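Local atomic coordinates of probable benzoylformate decarboxylase (Rhodococcus jostii, PDB entry 7ORX), a protein that binds thiamine diphosphate as a member of the thiamine pyrophosphate enzyme family, its assembly holding four subunits with three parallel sheets each. Residues A149-K154 with R180-A185; L121-P124 with W128-E131; R18-V23 with Q144-A149; E13-R18 with D40-V45. All blocks are in the same frame, centred on the assembly; numbering follows the deposited sequence.

Contact 1: A149-K154 with R180-A185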
loop_
_atom_site.group_PDB
_atom_site.type_symbol
_atom_site.label_atom_id
_atom_site.label_comp_id
_atom_site.label_asym_id
_atom_site.label_seq_id
_atom_site.Cartn_x
_atom_site.Cartn_y
_atom_site.Cartn_z
ATOM N N ALA C 149 -16.207 -2.041 -11.990
ATOM C CA ALA C 149 -16.570 -3.431 -11.624
ATOM C C ALA C 149 -16.969 -4.253 -12.863
ATOM O O ALA C 149 -16.575 -5.435 -12.881
ATOM C CB ALA C 149 -17.641 -3.430 -10.582
ATOM N N LEU C 150 -17.614 -3.665 -13.880
ATOM C CA LEU C 150 -18.162 -4.385 -15.060
ATOM C C LEU C 150 -17.199 -4.373 -16.234
ATOM O O LEU C 150 -17.522 -4.948 -17.295
ATOM C CB LEU C 150 -19.484 -3.758 -15.481
ATOM C CG LEU C 150 -20.594 -3.899 -14.453
ATOM C CD1 LEU C 150 -21.680 -2.871 -14.660
ATOM C CD2 LEU C 150 -21.185 -5.292 -14.485
ATOM N N LEU C 151 -16.039 -3.786 -16.045
ATOM C CA LEU C 151 -15.073 -3.618 -17.164
ATOM C C LEU C 151 -14.191 -4.857 -17.205
ATOM O O LEU C 151 -13.612 -5.200 -16.179
ATOM C CB LEU C 151 -14.255 -2.345 -16.918
ATOM C CG LEU C 151 -14.078 -1.415 -18.107
ATOM C CD1 LEU C 151 -15.315 -1.370 -19.000
ATOM C CD2 LEU C 151 -13.705 -0.050 -17.572
ATOM N N PRO C 152 -14.102 -5.578 -18.350
ATOM C CA PRO C 152 -13.078 -6.610 -18.520
ATOM C C PRO C 152 -11.767 -6.098 -17.935
ATOM O O PRO C 152 -11.359 -4.989 -18.258
ATOM C CB PRO C 152 -12.968 -6.775 -20.044
ATOM C CG PRO C 152 -14.036 -5.855 -20.631
ATOM C CD PRO C 152 -15.000 -5.492 -19.511
ATOM N N ALA C 153 -11.139 -6.840 -17.008
ATOM C CA ALA C 153 -11.615 -8.083 -16.417
ATOM C C ALA C 153 -12.446 -7.799 -15.173
ATOM O O ALA C 153 -11.879 -7.172 -14.211
ATOM C CB ALA C 153 -10.435 -8.881 -15.999
ATOM N N LYS C 154 -13.691 -8.292 -15.152
ATOM C CA LYS C 154 -14.670 -7.882 -14.129
ATOM C C LYS C 154 -14.120 -8.153 -12.727
ATOM O O LYS C 154 -13.232 -8.964 -12.575
ATOM C CB LYS C 154 -15.978 -8.569 -14.460
ATOM C CG LYS C 154 -16.922 -7.800 -15.345
ATOM C CD LYS C 154 -17.930 -8.669 -16.115
ATOM C CE LYS C 154 -17.615 -8.677 -17.611
ATOM N NZ LYS C 154 -17.564 -10.044 -18.217
ATOM N N ARG C 180 -24.716 8.319 -18.455
ATOM C CA ARG C 180 -23.433 7.631 -18.752
ATOM C C ARG C 180 -23.688 6.152 -19.013
ATOM O O ARG C 180 -24.451 5.541 -18.258
ATOM C CB ARG C 180 -22.389 7.759 -17.632
ATOM C CG ARG C 180 -21.848 9.182 -17.460
ATOM C CD ARG C 180 -20.347 9.329 -17.249
ATOM N NE ARG C 180 -19.635 8.745 -18.369
ATOM C CZ ARG C 180 -18.653 7.846 -18.273
ATOM N NH1 ARG C 180 -18.154 7.449 -17.107
ATOM N NH2 ARG C 180 -18.129 7.374 -19.387
ATOM N N GLU C 181 -23.101 5.667 -20.106
ATOM C CA GLU C 181 -22.854 4.256 -20.442
ATOM C C GLU C 181 -21.348 4.089 -20.690
ATOM O O GLU C 181 -20.697 5.059 -21.021
ATOM C CB GLU C 181 -23.690 3.854 -21.661
ATOM C CG GLU C 181 -25.195 3.863 -21.395
ATOM C CD GLU C 181 -26.021 4.188 -22.634
ATOM O OE1 GLU C 181 -26.025 3.363 -23.594
ATOM O OE2 GLU C 181 -26.609 5.312 -22.683
ATOM N N VAL C 182 -20.821 2.878 -20.503
ATOM C CA VAL C 182 -19.451 2.446 -20.896
ATOM C C VAL C 182 -19.586 1.123 -21.639
ATOM O O VAL C 182 -20.032 0.206 -21.019
ATOM C CB VAL C 182 -18.584 2.247 -19.642
ATOM C CG1 VAL C 182 -17.257 1.622 -19.995
ATOM C CG2 VAL C 182 -18.352 3.533 -18.864
ATOM N N HIS C 183 -19.196 1.020 -22.894
ATOM C CA HIS C 183 -19.222 -0.237 -23.683
ATOM C C HIS C 183 -17.807 -0.800 -23.841
ATOM O O HIS C 183 -16.929 -0.004 -24.099
ATOM C CB HIS C 183 -19.854 0.042 -25.060
ATOM C CG HIS C 183 -21.153 0.768 -24.968
ATOM N ND1 HIS C 183 -22.192 0.303 -24.203
ATOM C CD2 HIS C 183 -21.581 1.928 -25.490
ATOM C CE1 HIS C 183 -23.193 1.158 -24.259
ATOM N NE2 HIS C 183 -22.847 2.157 -25.030
ATOM N N SER C 184 -17.590 -2.120 -23.741
ATOM C CA SER C 184 -16.318 -2.787 -24.142
ATOM C C SER C 184 -16.436 -3.315 -25.563
ATOM O O SER C 184 -17.467 -3.923 -25.830
ATOM C CB SER C 184 -15.974 -3.884 -23.196
ATOM O OG SER C 184 -15.865 -3.353 -21.882
ATOM N N ALA C 185 -15.439 -3.068 -26.431
ATOM C CA ALA C 185 -15.221 -3.838 -27.681
ATOM C C ALA C 185 -15.625 -5.292 -27.387
ATOM O O ALA C 185 -14.960 -5.938 -26.506
ATOM C CB ALA C 185 -13.783 -3.788 -28.137
#

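Contact 2: L121-P124 with W128-E131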
loop_
_atom_site.group_PDB
_atom_site.type_symbol
_atom_site.label_atom_id
_atom_site.label_comp_id
_atom_site.label_asym_id
_atom_site.label_seq_id
_atom_site.Cartn_x
_atom_site.Cartn_y
_atom_site.Cartn_z
ATOM N N LEU C 121 -6.993 -0.685 3.226
ATOM C CA LEU C 121 -7.562 -1.856 3.955
ATOM C C LEU C 121 -7.810 -3.023 2.974
ATOM O O LEU C 121 -7.242 -4.127 3.223
ATOM C CB LEU C 121 -8.829 -1.417 4.708
ATOM C CG LEU C 121 -9.541 -2.489 5.555
ATOM C CD1 LEU C 121 -8.666 -3.059 6.689
ATOM C CD2 LEU C 121 -10.842 -1.912 6.108
ATOM N N MET C 122 -8.518 -2.768 1.865
ATOM C CA MET C 122 -9.075 -3.805 0.956
ATOM C C MET C 122 -8.119 -4.135 -0.197
ATOM O O MET C 122 -8.393 -5.130 -0.894
ATOM C CB MET C 122 -10.419 -3.368 0.366
ATOM C CG MET C 122 -11.428 -2.944 1.396
ATOM S SD MET C 122 -11.824 -4.389 2.441
ATOM C CE MET C 122 -13.466 -4.832 1.871
ATOM N N LYS C 123 -7.045 -3.372 -0.407
ATOM C CA LYS C 123 -5.904 -3.798 -1.276
ATOM C C LYS C 123 -5.181 -4.968 -0.592
ATOM O O LYS C 123 -5.027 -4.979 0.641
ATOM C CB LYS C 123 -4.948 -2.636 -1.604
ATOM C CG LYS C 123 -5.500 -1.576 -2.535
ATOM C CD LYS C 123 -6.618 -2.056 -3.410
ATOM C CE LYS C 123 -6.962 -1.036 -4.481
ATOM N NZ LYS C 123 -6.287 -1.323 -5.768
ATOM N N PRO C 124 -4.693 -5.972 -1.371
ATOM C CA PRO C 124 -4.626 -5.912 -2.835
ATOM C C PRO C 124 -5.757 -6.615 -3.604
ATOM O O PRO C 124 -5.556 -6.988 -4.737
ATOM C CB PRO C 124 -3.323 -6.699 -3.066
ATOM C CG PRO C 124 -3.413 -7.834 -2.078
ATOM C CD PRO C 124 -4.139 -7.247 -0.883
ATOM N N TRP C 128 -10.148 -1.844 -7.603
ATOM C CA TRP C 128 -10.193 -0.374 -7.482
ATOM C C TRP C 128 -10.840 0.007 -6.159
ATOM O O TRP C 128 -11.842 -0.628 -5.811
ATOM C CB TRP C 128 -10.981 0.225 -8.649
ATOM C CG TRP C 128 -10.857 1.716 -8.640
ATOM C CD1 TRP C 128 -9.723 2.436 -8.885
ATOM C CD2 TRP C 128 -11.845 2.662 -8.211
ATOM N NE1 TRP C 128 -9.945 3.760 -8.612
ATOM C CE2 TRP C 128 -11.248 3.933 -8.258
ATOM C CE3 TRP C 128 -13.177 2.556 -7.814
ATOM C CZ2 TRP C 128 -11.948 5.091 -7.983
ATOM C CZ3 TRP C 128 -13.871 3.702 -7.504
ATOM C CH2 TRP C 128 -13.261 4.960 -7.592
ATOM N N SER C 129 -10.317 1.019 -5.479
ATOM C CA SER C 129 -10.889 1.459 -4.185
ATOM C C SER C 129 -10.725 2.970 -4.033
ATOM O O SER C 129 -9.736 3.472 -4.481
ATOM C CB SER C 129 -10.257 0.664 -3.046
ATOM O OG SER C 129 -9.180 1.383 -2.452
ATOM N N SER C 130 -11.698 3.653 -3.445
ATOM C CA SER C 130 -11.702 5.120 -3.253
ATOM C C SER C 130 -12.280 5.460 -1.894
ATOM O O SER C 130 -13.288 4.866 -1.567
ATOM C CB SER C 130 -12.481 5.795 -4.337
ATOM O OG SER C 130 -12.333 7.216 -4.224
ATOM N N GLU C 131 -11.658 6.378 -1.156
ATOM C CA GLU C 131 -12.394 7.227 -0.184
ATOM C C GLU C 131 -12.551 8.595 -0.852
ATOM O O GLU C 131 -11.599 9.353 -0.836
ATOM C CB GLU C 131 -11.682 7.268 1.185
ATOM C CG GLU C 131 -12.489 7.993 2.283
ATOM C CD GLU C 131 -12.090 7.781 3.750
ATOM O OE1 GLU C 131 -12.732 6.930 4.464
ATOM O OE2 GLU C 131 -11.182 8.520 4.224
#

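Contact 3: R18-V23 with Q144-A149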
loop_
_atom_site.group_PDB
_atom_site.type_symbol
_atom_site.label_atom_id
_atom_site.label_comp_id
_atom_site.label_asym_id
_atom_site.label_seq_id
_atom_site.Cartn_x
_atom_site.Cartn_y
_atom_site.Cartn_z
ATOM N N ARG C 18 -28.820 1.823 -12.797
ATOM C CA ARG C 18 -27.833 0.747 -13.087
ATOM C C ARG C 18 -28.321 -0.653 -12.640
ATOM O O ARG C 18 -27.524 -1.587 -12.649
ATOM C CB ARG C 18 -26.524 1.080 -12.364
ATOM C CG ARG C 18 -25.800 2.329 -12.847
ATOM C CD ARG C 18 -25.395 2.360 -14.335
ATOM N NE ARG C 18 -24.571 3.563 -14.542
ATOM C CZ ARG C 18 -25.020 4.737 -14.927
ATOM N NH1 ARG C 18 -26.282 4.888 -15.245
ATOM N NH2 ARG C 18 -24.210 5.764 -15.012
ATOM N N GLY C 19 -29.573 -0.803 -12.212
ATOM C CA GLY C 19 -30.156 -2.090 -11.804
ATOM C C GLY C 19 -29.726 -2.569 -10.429
ATOM O O GLY C 19 -30.126 -3.669 -10.118
ATOM N N LEU C 20 -28.978 -1.811 -9.623
ATOM C CA LEU C 20 -28.524 -2.218 -8.251
ATOM C C LEU C 20 -29.598 -1.924 -7.199
ATOM O O LEU C 20 -29.278 -1.238 -6.200
ATOM C CB LEU C 20 -27.237 -1.496 -7.847
ATOM C CG LEU C 20 -25.947 -2.084 -8.405
ATOM C CD1 LEU C 20 -25.880 -1.873 -9.908
ATOM C CD2 LEU C 20 -24.749 -1.419 -7.755
ATOM N N THR C 21 -30.784 -2.515 -7.354
ATOM C CA THR C 21 -31.945 -2.320 -6.459
ATOM C C THR C 21 -32.012 -3.392 -5.356
ATOM O O THR C 21 -32.913 -3.298 -4.525
ATOM C CB THR C 21 -33.211 -2.297 -7.303
ATOM O OG1 THR C 21 -33.084 -3.379 -8.215
ATOM C CG2 THR C 21 -33.354 -1.006 -8.063
ATOM N N THR C 22 -31.060 -4.321 -5.310
ATOM C CA THR C 22 -30.945 -5.319 -4.237
ATOM C C THR C 22 -29.662 -5.062 -3.465
ATOM O O THR C 22 -28.603 -5.078 -4.064
ATOM C CB THR C 22 -30.984 -6.724 -4.833
ATOM O OG1 THR C 22 -32.158 -6.774 -5.633
ATOM C CG2 THR C 22 -31.003 -7.807 -3.783
ATOM N N VAL C 23 -29.763 -4.820 -2.179
ATOM C CA VAL C 23 -28.608 -4.385 -1.348
ATOM C C VAL C 23 -28.361 -5.436 -0.239
ATOM O O VAL C 23 -29.299 -5.733 0.529
ATOM C CB VAL C 23 -28.913 -2.996 -0.773
ATOM C CG1 VAL C 23 -27.776 -2.459 0.068
ATOM C CG2 VAL C 23 -29.277 -2.049 -1.864
ATOM N N GLN C 144 -18.136 5.611 -11.109
ATOM C CA GLN C 144 -16.838 5.051 -11.570
ATOM C C GLN C 144 -16.680 3.617 -11.015
ATOM O O GLN C 144 -16.284 2.700 -11.775
ATOM C CB GLN C 144 -15.701 5.953 -11.100
ATOM C CG GLN C 144 -14.336 5.346 -11.289
ATOM C CD GLN C 144 -13.212 6.349 -11.112
ATOM O OE1 GLN C 144 -13.318 7.460 -10.558
ATOM N NE2 GLN C 144 -12.065 5.970 -11.612
ATOM N N ALA C 145 -16.955 3.428 -9.725
ATOM C CA ALA C 145 -16.933 2.114 -9.060
ATOM C C ALA C 145 -17.734 1.112 -9.890
ATOM O O ALA C 145 -17.199 -0.007 -10.122
ATOM C CB ALA C 145 -17.486 2.197 -7.657
ATOM N N ILE C 146 -18.942 1.468 -10.330
ATOM C CA ILE C 146 -19.838 0.485 -11.013
ATOM C C ILE C 146 -19.251 0.184 -12.385
ATOM O O ILE C 146 -19.153 -0.983 -12.717
ATOM C CB ILE C 146 -21.280 0.989 -11.095
ATOM C CG1 ILE C 146 -21.894 1.046 -9.697
ATOM C CG2 ILE C 146 -22.106 0.138 -12.050
ATOM C CD1 ILE C 146 -23.057 1.987 -9.584
ATOM N N HIS C 147 -18.852 1.187 -13.146
ATOM C CA HIS C 147 -18.362 0.948 -14.528
ATOM C C HIS C 147 -17.122 0.060 -14.483
ATOM O O HIS C 147 -16.950 -0.813 -15.367
ATOM C CB HIS C 147 -18.000 2.268 -15.197
ATOM C CG HIS C 147 -19.178 3.097 -15.545
ATOM N ND1 HIS C 147 -20.251 2.581 -16.243
ATOM C CD2 HIS C 147 -19.418 4.419 -15.342
ATOM C CE1 HIS C 147 -21.121 3.558 -16.442
ATOM N NE2 HIS C 147 -20.625 4.698 -15.899
ATOM N N THR C 148 -16.248 0.389 -13.534
ATOM C CA THR C 148 -14.967 -0.312 -13.257
ATOM C C THR C 148 -15.289 -1.770 -12.905
ATOM O O THR C 148 -14.664 -2.645 -13.469
ATOM C CB THR C 148 -14.188 0.351 -12.114
ATOM O OG1 THR C 148 -13.894 1.711 -12.430
ATOM C CG2 THR C 148 -12.894 -0.356 -11.794
ATOM N N ALA C 149 -16.207 -2.041 -11.990
ATOM C CA ALA C 149 -16.570 -3.431 -11.624
ATOM C C ALA C 149 -16.969 -4.253 -12.863
ATOM O O ALA C 149 -16.575 -5.435 -12.881
ATOM C CB ALA C 149 -17.641 -3.430 -10.582
#

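Contact 4: E13-R18 with D40-V45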
loop_
_atom_site.group_PDB
_atom_site.type_symbol
_atom_site.label_atom_id
_atom_site.label_comp_id
_atom_site.label_asym_id
_atom_site.label_seq_id
_atom_site.Cartn_x
_atom_site.Cartn_y
_atom_site.Cartn_z
ATOM N N GLU C 13 -30.785 7.451 -7.149
ATOM C CA GLU C 13 -31.340 7.553 -8.524
ATOM C C GLU C 13 -30.402 6.806 -9.481
ATOM O O GLU C 13 -30.872 6.232 -10.508
ATOM C CB GLU C 13 -31.606 9.025 -8.881
ATOM C CG GLU C 13 -32.144 9.219 -10.303
ATOM C CD GLU C 13 -33.592 9.644 -10.568
ATOM O OE1 GLU C 13 -33.788 10.600 -11.390
ATOM O OE2 GLU C 13 -34.525 8.961 -10.034
ATOM N N LEU C 14 -29.119 6.794 -9.136
ATOM C CA LEU C 14 -28.062 6.221 -9.979
ATOM C C LEU C 14 -28.065 4.707 -9.819
ATOM O O LEU C 14 -28.048 4.015 -10.852
ATOM C CB LEU C 14 -26.743 6.856 -9.550
ATOM C CG LEU C 14 -25.501 6.210 -10.143
ATOM C CD1 LEU C 14 -25.325 6.572 -11.605
ATOM C CD2 LEU C 14 -24.263 6.586 -9.349
ATOM N N LEU C 15 -28.085 4.197 -8.576
ATOM C CA LEU C 15 -28.109 2.739 -8.327
ATOM C C LEU C 15 -29.323 2.151 -9.049
ATOM O O LEU C 15 -29.180 1.082 -9.611
ATOM C CB LEU C 15 -28.172 2.473 -6.825
ATOM C CG LEU C 15 -27.014 3.047 -6.022
ATOM C CD1 LEU C 15 -27.296 2.998 -4.545
ATOM C CD2 LEU C 15 -25.722 2.337 -6.319
ATOM N N ARG C 16 -30.476 2.829 -9.034
ATOM C CA ARG C 16 -31.717 2.346 -9.713
ATOM C C ARG C 16 -31.456 2.299 -11.218
ATOM O O ARG C 16 -31.853 1.333 -11.848
ATOM C CB ARG C 16 -32.958 3.209 -9.445
ATOM C CG ARG C 16 -34.192 2.685 -10.178
ATOM C CD ARG C 16 -35.509 3.456 -10.061
ATOM N NE ARG C 16 -35.901 3.668 -8.676
ATOM C CZ ARG C 16 -35.620 4.753 -7.945
ATOM N NH1 ARG C 16 -34.948 5.764 -8.458
ATOM N NH2 ARG C 16 -36.027 4.835 -6.690
ATOM N N ALA C 17 -30.844 3.356 -11.753
ATOM C CA ALA C 17 -30.539 3.525 -13.190
ATOM C C ALA C 17 -29.699 2.338 -13.669
ATOM O O ALA C 17 -29.905 1.888 -14.793
ATOM C CB ALA C 17 -29.805 4.817 -13.367
ATOM N N ARG C 18 -28.820 1.823 -12.797
ATOM C CA ARG C 18 -27.833 0.747 -13.087
ATOM C C ARG C 18 -28.321 -0.653 -12.640
ATOM O O ARG C 18 -27.524 -1.587 -12.649
ATOM C CB ARG C 18 -26.524 1.080 -12.364
ATOM C CG ARG C 18 -25.800 2.329 -12.847
ATOM C CD ARG C 18 -25.395 2.360 -14.335
ATOM N NE ARG C 18 -24.571 3.563 -14.542
ATOM C CZ ARG C 18 -25.020 4.737 -14.927
ATOM N NH1 ARG C 18 -26.282 4.888 -15.245
ATOM N NH2 ARG C 18 -24.210 5.764 -15.012
ATOM N N ASP C 40 -38.535 2.618 -1.743
ATOM C CA ASP C 40 -39.443 1.463 -1.557
ATOM C C ASP C 40 -39.209 0.385 -2.613
ATOM O O ASP C 40 -39.438 -0.766 -2.266
ATOM C CB ASP C 40 -40.902 1.923 -1.520
ATOM C CG ASP C 40 -41.232 2.626 -0.211
ATOM O OD1 ASP C 40 -40.381 2.530 0.716
ATOM O OD2 ASP C 40 -42.336 3.260 -0.119
ATOM N N ASP C 41 -38.766 0.717 -3.829
ATOM C CA ASP C 41 -38.540 -0.301 -4.901
ATOM C C ASP C 41 -37.229 -1.084 -4.639
ATOM O O ASP C 41 -36.930 -2.034 -5.391
ATOM C CB ASP C 41 -38.636 0.319 -6.307
ATOM C CG ASP C 41 -37.700 1.491 -6.583
ATOM O OD1 ASP C 41 -37.695 2.462 -5.765
ATOM O OD2 ASP C 41 -36.969 1.437 -7.622
ATOM N N PHE C 42 -36.446 -0.711 -3.621
ATOM C CA PHE C 42 -35.159 -1.369 -3.254
ATOM C C PHE C 42 -35.416 -2.391 -2.136
ATOM O O PHE C 42 -36.252 -2.093 -1.241
ATOM C CB PHE C 42 -34.139 -0.368 -2.708
ATOM C CG PHE C 42 -33.389 0.454 -3.720
ATOM C CD1 PHE C 42 -34.048 1.210 -4.666
ATOM C CD2 PHE C 42 -32.009 0.504 -3.698
ATOM C CE1 PHE C 42 -33.357 1.972 -5.583
ATOM C CE2 PHE C 42 -31.317 1.250 -4.632
ATOM C CZ PHE C 42 -31.993 1.984 -5.570
ATOM N N ARG C 43 -34.705 -3.523 -2.162
ATOM C CA ARG C 43 -34.780 -4.528 -1.083
ATOM C C ARG C 43 -33.434 -4.651 -0.397
ATOM O O ARG C 43 -32.456 -4.752 -1.081
ATOM C CB ARG C 43 -35.326 -5.874 -1.563
ATOM C CG ARG C 43 -34.607 -6.615 -2.680
ATOM C CD ARG C 43 -35.645 -7.690 -3.044
ATOM N NE ARG C 43 -35.257 -8.993 -3.592
ATOM C CZ ARG C 43 -34.819 -9.206 -4.825
ATOM N NH1 ARG C 43 -34.653 -8.200 -5.660
ATOM N NH2 ARG C 43 -34.528 -10.424 -5.226
ATOM N N TYR C 44 -33.424 -4.596 0.927
ATOM C CA TYR C 44 -32.216 -4.799 1.749
ATOM C C TYR C 44 -32.225 -6.251 2.227
ATOM O O TYR C 44 -33.270 -6.753 2.691
ATOM C CB TYR C 44 -32.209 -3.804 2.899
ATOM C CG TYR C 44 -30.954 -3.771 3.726
ATOM C CD1 TYR C 44 -29.869 -2.985 3.374
ATOM C CD2 TYR C 44 -30.870 -4.500 4.895
ATOM C CE1 TYR C 44 -28.734 -2.918 4.173
ATOM C CE2 TYR C 44 -29.735 -4.477 5.693
ATOM C CZ TYR C 44 -28.673 -3.654 5.351
ATOM O OH TYR C 44 -27.567 -3.654 6.160
ATOM N N VAL C 45 -31.104 -6.945 2.087
ATOM C CA VAL C 45 -30.993 -8.343 2.566
ATOM C C VAL C 45 -29.955 -8.373 3.692
ATOM O O VAL C 45 -28.787 -8.225 3.447
ATOM C CB VAL C 45 -30.656 -9.283 1.402
ATOM C CG1 VAL C 45 -30.587 -10.697 1.912
ATOM C CG2 VAL C 45 -31.653 -9.192 0.257
#

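Contact 1: A149-K154 with R180-A185
Leu-151 and Ser-184 bring the two backbones closest, 7.1 Å from Leu-151 CA to Ser-184 CA, where the loop behind helix 138-149 passes strand 181-184 without a hydrogen bond between them. Three side-chain pairs carry the contact. Val-182 has its CB directed toward the loop and offers CG1, the methyl that lies anti to its backbone N (chi1 172°); this meets Leu-151 CD1 at 3.7 Å, and the two side chains cross at about a right angle. The same methyl of Leu-151 also reaches Ser-184, CD1 to OG at 3.5 Å, bridging two residues that lie on one side of the strand. The Pro-152 ring completes the patch: Pro-152 CG and CD both touch Ser-184 OG at 3.3 Å, with Pro-152 CG 3.8 Å from Ser-184 CB. The serine hydroxyl is therefore met by hydrocarbon from two neighbouring loop residues, by contact and not by bonding. The loop turns sharply just beyond, where the peptide bond between Pro-152 and Ala-153 is modelled as cis. Between Val-182 and Ser-184, His-183 has its CB directed away from the loop; its NE2 bonds to Glu-315 OE2 of the second subunit and its ring meets Tyr-317 of that subunit. Leu-151 in turn packs on Gly-305 of the second subunit. Residues 181-184 pair in parallel with a strand of that chain, so the arrangement is a beta sheet continued across a subunit interface, with the loop packed against the side chains of the added strand.

Contact 2: L121-P124 with W128-E131
Lys-123 and Ser-129 make the van der Waals part of this contact. The lysine approaches with the aliphatic end of its chain: Lys-123 CE lies 3.9 Å from Ser-129 OG, and the same CE is 4.0 Å from Ser-129 CB. Ser-129 turns its CB toward the lysine loop, while the lysine reaches across by its bends. Its CG sits beside the backbone N, anti to the carbonyl carbon (chi1 -70°); the bend at chi2 brings CE alongside the serine, and the bend at chi4 then sets where NZ goes.

Among polar groups, Lys-123 NZ lies 4.3 Å from Trp-128 N, but both are donors, so no bond links them. Ser-129 OG instead donates to the main-chain O of Gly-119, in the helix 118-121 that leads into the lysine loop, so the hydroxyl ties the strand to the helix while its flank rests on the lysine.

Backbone hydrogen bonds join strand 128-130, the edge strand in this chain, to strand 157-162: Trp-128 and Ser-130 bond to Tyr-158, and Ser-130 also to Ser-160. Trp-128 has its CB directed away from the loop, and its ring packs on Gln-144, Ala-145 and Thr-148 of helix 138-149. On the loop side, a cis peptide bond before Pro-124 turns the chain soon after the lysine.

Chemically, then, across these two segments the lysine touches with CE, its ammonium group making no hydrogen bond or salt bridge, and the Ser-129 hydroxyl bonds outside the contact, to Gly-119 O.

Contact 3: R18-V23 with Q144-A149
Ile-146 CD1 meets both residues that the 18-23 segment offers to helix 138-149: Leu-20 CD2 at 4.2 Å and Arg-18 CG at 4.3 Å. The methyl thus touches a leucine branch and the aliphatic start of the arginine. One residue on along the helix, His-147 lies against the arginine's far end, with Arg-18 NH2 3.8 Å from His-147 NE2 and Arg-18 NE 3.9 Å from His-147 CE1. The two planes stand 30° apart and meet at a slant, with no hydrogen bond between them. Arg-18 gets there by placing CG beside its backbone N (chi1 -66°) and bending again at chi2.

In the second shell the guanidinium is gripped by acceptors: NH2 bonds to Asn-143 OD1 and to Leu-177 O, and NH1 to Leu-178 O. These bonds fix the group beside the imidazole, and its positive charge would probably disfavour protonation of His-147. The backbone of the loop is set by a Schellman motif, with Gly-19 at positive phi as C-prime residue, followed by an inverse gamma turn centred on Leu-20. Within the facing helix, Thr-148 OG1 bonds to Gln-144 O at 2.7 Å.

The contact lies where helix 7-17 has ended and strand 22-25 is about to begin; helix 138-149 flanks this turn, Leu-20 also packs on Leu-69 of strand 68-73, and Ala-145 rests on strand 157-162.

Contact 4: E13-R18 with D40-V45
Arg-16 and Asp-41 form a two-pronged salt bridge, the guanidinium side-on to the carboxylate. Arg-16 NE donates to Asp-41 OD2 at 2.7 Å and Arg-16 NH2 to Asp-41 OD1 at 3.0 Å, so each oxygen has its own nitrogen. Both bonds are nearly straight, and the two planes are 15° apart. OD1 uses its syn lone pair; OD2 is also met on its syn side, slightly out of plane. The arginine runs extended from the helix, CG anti to the backbone N (chi1 179°), before bending at chi3 (-54°) to present this edge. A looser salt bridge, Arg-16 NH1 to Glu-13 OE2 at 3.6 Å, extends the network one helical turn back.

Phe-42 comes over the guanidinium with CE1, which lies on one face, 4.1 Å from Arg-16 NH2, and its CZ comes within 3.9 Å of Arg-16 N. At the ring's edge, Phe-42 CE2 meets Leu-15 CB at 4.0 Å.

Tyr-12, also on helix 7-17, adds an edge-to-face contact to Phe-42, and Leu-15 packs on Phe-34 of helix 32-35. The helix thereby rests against the turn leading into strand 43-46, whose backbone pairs with strand 22-25.

In the fold
Contacts 3 and 4 cross along the chain and share Arg-18: helix 7-17 ends there and strand 22-25 follows, pairing with strand 43-46; the centres of the two contacts are about 10 Å apart. Contact 2 is nested within the loop that contact 3 closes, their centres about 16 Å apart. Contact 1 comes last and shares Ala-149 with contact 3, centres about 11 Å apart. Strands 43-46 and 128-130 are outermost in one six-stranded parallel sheet, so contacts 4 and 2, centres about 24 Å apart, lie at its opposite edges. Contacts 2, 3 and 4 thus belong to the N-terminal thiamine diphosphate-binding part built round this sheet; contact 1 ties the end of helix 138-149 to strand 181-184, which pairs with the second subunit.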